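Local coordinates for protein integral membrane indolylacetylinositol arabinosyltransferase EmbC (Mycolicibacterium smegmatis, PDB 7BVE) that probably transfers arabinose units to the growing arabinan polymer of the mycobacterial cell wall as an integral membrane glycosyltransferase, at residues 748-762 with 843-855. Residues are numbered along the deposited sequence; the frame is centred on the assembly and turned at random.
Sequences TPIGEPAGQALGAVT and PAVLRSAWYRLPD
Arg852 N donates to Thr748 O (2.9 Å) and Ile750 N to Trp850 O (3.0 Å), joining 748-762 to 843-855 at one end of the contact. The antiparallel non-hydrogen-bonded pair Pro749-Tyr851 lies between these two bonds. At the other end Arg847 N donates to Thr762 O (3.0 Å). The return bond from Thr762 N to Arg847 O is weak.

In the middle Ala757 O receives a weak bond from Ala849 N. With OG swung anti to the backbone N (chi1 177°), the Ser848 hydroxyl reaches toward Ala757 O and Leu758 O, both weak, long approaches. Ser848 CA adds a CA-H...O contact to Leu758 O (3.2 Å).

Side chains pack around these bonds. Pro749 CB lies against CE1 of the Tyr851 ring (3.9 Å), while Thr748 O is at the ring edge. Methyl meets methyl where Ala760 CB touches Ala849 CB (3.7 Å). Leu846 CD1 packs on Gly759 CA (3.7 Å).

Two arginines also take part. Ile750 CD1 sits over one face of the Arg852 guanidinium. The Arg847 side chain runs past Val761 CG2, then bends at chi3 (-63°). This bend brings NH2 to Thr762 OG1 (3.0 Å), which lies at the guanidinium edge.

On its other side 843-855 bonds to strand 922-928 through Leu846, Ser848, Tyr851 and Leu853. The contact thus forms part of an antiparallel beta-sheet in the EmbC C-terminal domain: two short strand pairings separated by a loop with a type I turn at Gly755-Leu758.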
# COMPACT_ATOMS: atom_id res chain seq x y z
N THR A 748 -8.94 -54.55 0.65
CA THR A 748 -8.19 -55.74 1.05
C THR A 748 -7.26 -56.19 -0.08
O THR A 748 -7.59 -56.04 -1.26
CB THR A 748 -9.14 -56.88 1.45
OG1 THR A 748 -8.38 -58.01 1.89
CG2 THR A 748 -10.08 -57.29 0.31
N PRO A 749 -6.07 -56.68 0.25
CA PRO A 749 -5.15 -57.15 -0.80
C PRO A 749 -5.38 -58.62 -1.13
O PRO A 749 -5.97 -59.38 -0.36
CB PRO A 749 -3.77 -56.94 -0.17
CG PRO A 749 -4.02 -57.10 1.28
CD PRO A 749 -5.39 -56.54 1.54
N ILE A 750 -4.88 -59.01 -2.30
CA ILE A 750 -5.10 -60.36 -2.79
C ILE A 750 -4.04 -61.32 -2.26
O ILE A 750 -4.35 -62.47 -1.91
CB ILE A 750 -5.15 -60.36 -4.33
CG1 ILE A 750 -6.20 -59.37 -4.82
CG2 ILE A 750 -5.48 -61.73 -4.88
CD1 ILE A 750 -7.58 -59.69 -4.35
N GLY A 751 -2.79 -60.88 -2.15
CA GLY A 751 -1.71 -61.76 -1.74
C GLY A 751 -1.40 -61.72 -0.26
O GLY A 751 -2.14 -62.28 0.56
N GLU A 752 -0.29 -61.08 0.09
CA GLU A 752 0.19 -61.03 1.47
C GLU A 752 -0.73 -60.14 2.31
O GLU A 752 -1.40 -59.25 1.78
CB GLU A 752 1.64 -60.55 1.49
CG GLU A 752 1.86 -59.14 0.99
CD GLU A 752 3.33 -58.77 1.02
OE1 GLU A 752 4.14 -59.61 1.48
OE2 GLU A 752 3.68 -57.66 0.58
N PRO A 753 -0.79 -60.36 3.65
CA PRO A 753 -1.69 -59.55 4.49
C PRO A 753 -1.28 -58.10 4.65
O PRO A 753 -0.31 -57.63 4.05
CB PRO A 753 -1.66 -60.28 5.84
CG PRO A 753 -0.38 -61.01 5.85
CD PRO A 753 -0.15 -61.44 4.44
N ALA A 754 -1.99 -57.38 5.52
CA ALA A 754 -2.07 -55.92 5.64
C ALA A 754 -0.77 -55.25 6.13
O ALA A 754 -0.82 -54.06 6.47
CB ALA A 754 -3.22 -55.53 6.56
N GLY A 755 0.36 -55.93 6.17
CA GLY A 755 1.61 -55.34 6.62
C GLY A 755 2.38 -54.79 5.44
O GLY A 755 2.09 -53.69 4.97
N GLN A 756 3.35 -55.54 4.95
CA GLN A 756 4.22 -55.16 3.83
C GLN A 756 3.44 -55.12 2.42
O GLN A 756 4.03 -54.89 1.35
CB GLN A 756 5.41 -56.13 3.83
CG GLN A 756 6.59 -55.78 2.92
CD GLN A 756 7.15 -54.40 3.20
OE1 GLN A 756 6.88 -53.45 2.47
NE2 GLN A 756 7.94 -54.28 4.26
N ALA A 757 2.11 -55.28 2.37
CA ALA A 757 1.38 -55.28 1.11
C ALA A 757 1.29 -53.90 0.47
O ALA A 757 0.88 -53.80 -0.69
CB ALA A 757 -0.03 -55.83 1.30
N LEU A 758 1.65 -52.83 1.18
CA LEU A 758 1.77 -51.54 0.53
C LEU A 758 2.99 -51.50 -0.39
O LEU A 758 2.89 -51.14 -1.56
CB LEU A 758 1.84 -50.42 1.57
CG LEU A 758 2.01 -49.02 0.99
CD1 LEU A 758 0.88 -48.68 0.05
CD2 LEU A 758 2.08 -48.01 2.10
N GLY A 759 4.16 -51.84 0.14
CA GLY A 759 5.34 -52.01 -0.68
C GLY A 759 5.61 -53.45 -1.03
O GLY A 759 6.63 -54.01 -0.62
N ALA A 760 4.71 -54.09 -1.77
CA ALA A 760 4.76 -55.54 -1.90
C ALA A 760 5.81 -55.98 -2.90
O ALA A 760 6.76 -56.68 -2.55
CB ALA A 760 3.38 -56.07 -2.30
N VAL A 761 5.64 -55.60 -4.17
CA VAL A 761 6.44 -56.19 -5.23
C VAL A 761 7.65 -55.34 -5.62
O VAL A 761 8.62 -55.89 -6.18
CB VAL A 761 5.57 -56.48 -6.47
CG1 VAL A 761 4.53 -57.53 -6.14
CG2 VAL A 761 4.90 -55.21 -6.97
N THR A 762 7.64 -54.04 -5.34
CA THR A 762 8.79 -53.19 -5.64
C THR A 762 8.81 -52.05 -4.64
O THR A 762 7.86 -51.27 -4.57
CB THR A 762 8.73 -52.65 -7.06
OG1 THR A 762 8.83 -53.73 -8.00
CG2 THR A 762 9.86 -51.67 -7.31
N PRO A 843 17.14 -42.54 -6.43
CA PRO A 843 15.74 -42.52 -6.89
C PRO A 843 14.94 -43.70 -6.36
O PRO A 843 15.47 -44.79 -6.14
CB PRO A 843 15.87 -42.57 -8.42
CG PRO A 843 17.20 -43.18 -8.67
CD PRO A 843 18.08 -42.70 -7.56
N ALA A 844 13.65 -43.46 -6.15
CA ALA A 844 12.76 -44.41 -5.49
C ALA A 844 11.58 -44.74 -6.40
O ALA A 844 11.02 -43.86 -7.05
CB ALA A 844 12.25 -43.84 -4.16
N VAL A 845 11.23 -46.02 -6.45
CA VAL A 845 10.08 -46.49 -7.21
C VAL A 845 9.29 -47.45 -6.33
O VAL A 845 9.83 -48.46 -5.87
CB VAL A 845 10.48 -47.19 -8.53
CG1 VAL A 845 9.29 -47.92 -9.14
CG2 VAL A 845 11.01 -46.17 -9.53
N LEU A 846 8.02 -47.14 -6.12
CA LEU A 846 7.12 -47.95 -5.31
C LEU A 846 6.01 -48.53 -6.17
O LEU A 846 5.45 -47.84 -7.03
CB LEU A 846 6.55 -47.13 -4.16
CG LEU A 846 5.60 -47.84 -3.19
CD1 LEU A 846 6.29 -49.06 -2.66
CD2 LEU A 846 5.25 -46.91 -2.06
N ARG A 847 5.70 -49.80 -5.94
CA ARG A 847 4.68 -50.49 -6.71
C ARG A 847 3.97 -51.46 -5.78
O ARG A 847 4.61 -52.36 -5.23
CB ARG A 847 5.29 -51.22 -7.90
CG ARG A 847 4.29 -51.88 -8.81
CD ARG A 847 4.98 -52.51 -10.00
NE ARG A 847 5.65 -51.51 -10.82
CZ ARG A 847 6.97 -51.44 -11.00
NH1 ARG A 847 7.48 -50.48 -11.77
NH2 ARG A 847 7.77 -52.33 -10.43
N SER A 848 2.66 -51.30 -5.62
CA SER A 848 1.94 -51.95 -4.54
C SER A 848 1.51 -53.36 -4.93
O SER A 848 1.96 -53.94 -5.92
CB SER A 848 0.73 -51.12 -4.14
OG SER A 848 -0.02 -51.77 -3.14
N ALA A 849 0.64 -53.93 -4.09
CA ALA A 849 -0.01 -55.20 -4.38
C ALA A 849 -1.33 -54.94 -5.09
O ALA A 849 -1.71 -53.79 -5.33
CB ALA A 849 -0.21 -56.00 -3.10
N TRP A 850 -2.07 -56.00 -5.41
CA TRP A 850 -3.37 -55.85 -6.04
C TRP A 850 -4.43 -55.79 -4.95
O TRP A 850 -4.48 -56.67 -4.08
CB TRP A 850 -3.64 -57.00 -7.00
CG TRP A 850 -2.75 -56.98 -8.20
CD1 TRP A 850 -1.66 -57.75 -8.41
CD2 TRP A 850 -2.86 -56.11 -9.34
NE1 TRP A 850 -1.08 -57.44 -9.62
CE2 TRP A 850 -1.81 -56.43 -10.21
CE3 TRP A 850 -3.76 -55.11 -9.71
CZ2 TRP A 850 -1.62 -55.79 -11.42
CZ3 TRP A 850 -3.57 -54.47 -10.91
CH2 TRP A 850 -2.51 -54.81 -11.75
N TYR A 851 -5.28 -54.77 -4.99
CA TYR A 851 -6.34 -54.58 -4.02
C TYR A 851 -7.69 -54.86 -4.67
O TYR A 851 -7.98 -54.34 -5.75
CB TYR A 851 -6.34 -53.17 -3.45
CG TYR A 851 -5.17 -52.87 -2.56
CD1 TYR A 851 -5.11 -53.38 -1.28
CD2 TYR A 851 -4.14 -52.05 -3.00
CE1 TYR A 851 -4.05 -53.10 -0.46
CE2 TYR A 851 -3.07 -51.77 -2.18
CZ TYR A 851 -3.03 -52.29 -0.91
OH TYR A 851 -1.98 -52.01 -0.09
N ARG A 852 -8.50 -55.67 -4.00
CA ARG A 852 -9.83 -56.00 -4.49
C ARG A 852 -10.75 -54.78 -4.41
O ARG A 852 -10.77 -54.06 -3.42
CB ARG A 852 -10.41 -57.14 -3.66
CG ARG A 852 -11.76 -57.64 -4.09
CD ARG A 852 -11.68 -58.40 -5.38
NE ARG A 852 -10.97 -59.67 -5.23
CZ ARG A 852 -10.55 -60.41 -6.24
NH1 ARG A 852 -9.92 -61.55 -6.01
NH2 ARG A 852 -10.76 -60.02 -7.48
N LEU A 853 -11.54 -54.56 -5.48
CA LEU A 853 -12.53 -53.50 -5.52
C LEU A 853 -13.91 -54.04 -5.15
O LEU A 853 -14.25 -55.18 -5.47
CB LEU A 853 -12.61 -52.83 -6.90
CG LEU A 853 -11.50 -51.88 -7.28
CD1 LEU A 853 -11.66 -51.47 -8.72
CD2 LEU A 853 -11.57 -50.67 -6.40
N PRO A 854 -14.74 -53.24 -4.48
CA PRO A 854 -16.04 -53.72 -4.01
C PRO A 854 -17.08 -53.73 -5.13
O PRO A 854 -16.79 -53.45 -6.29
CB PRO A 854 -16.42 -52.69 -2.94
CG PRO A 854 -15.17 -51.99 -2.60
CD PRO A 854 -14.40 -51.95 -3.87
N ASP A 855 -18.31 -54.05 -4.74
CA ASP A 855 -19.45 -53.93 -5.64
C ASP A 855 -19.75 -52.45 -5.88
O ASP A 855 -19.39 -51.58 -5.08
CB ASP A 855 -20.66 -54.65 -5.06
CG ASP A 855 -21.74 -54.93 -6.09
OD1 ASP A 855 -21.55 -54.58 -7.27
OD2 ASP A 855 -22.79 -55.49 -5.71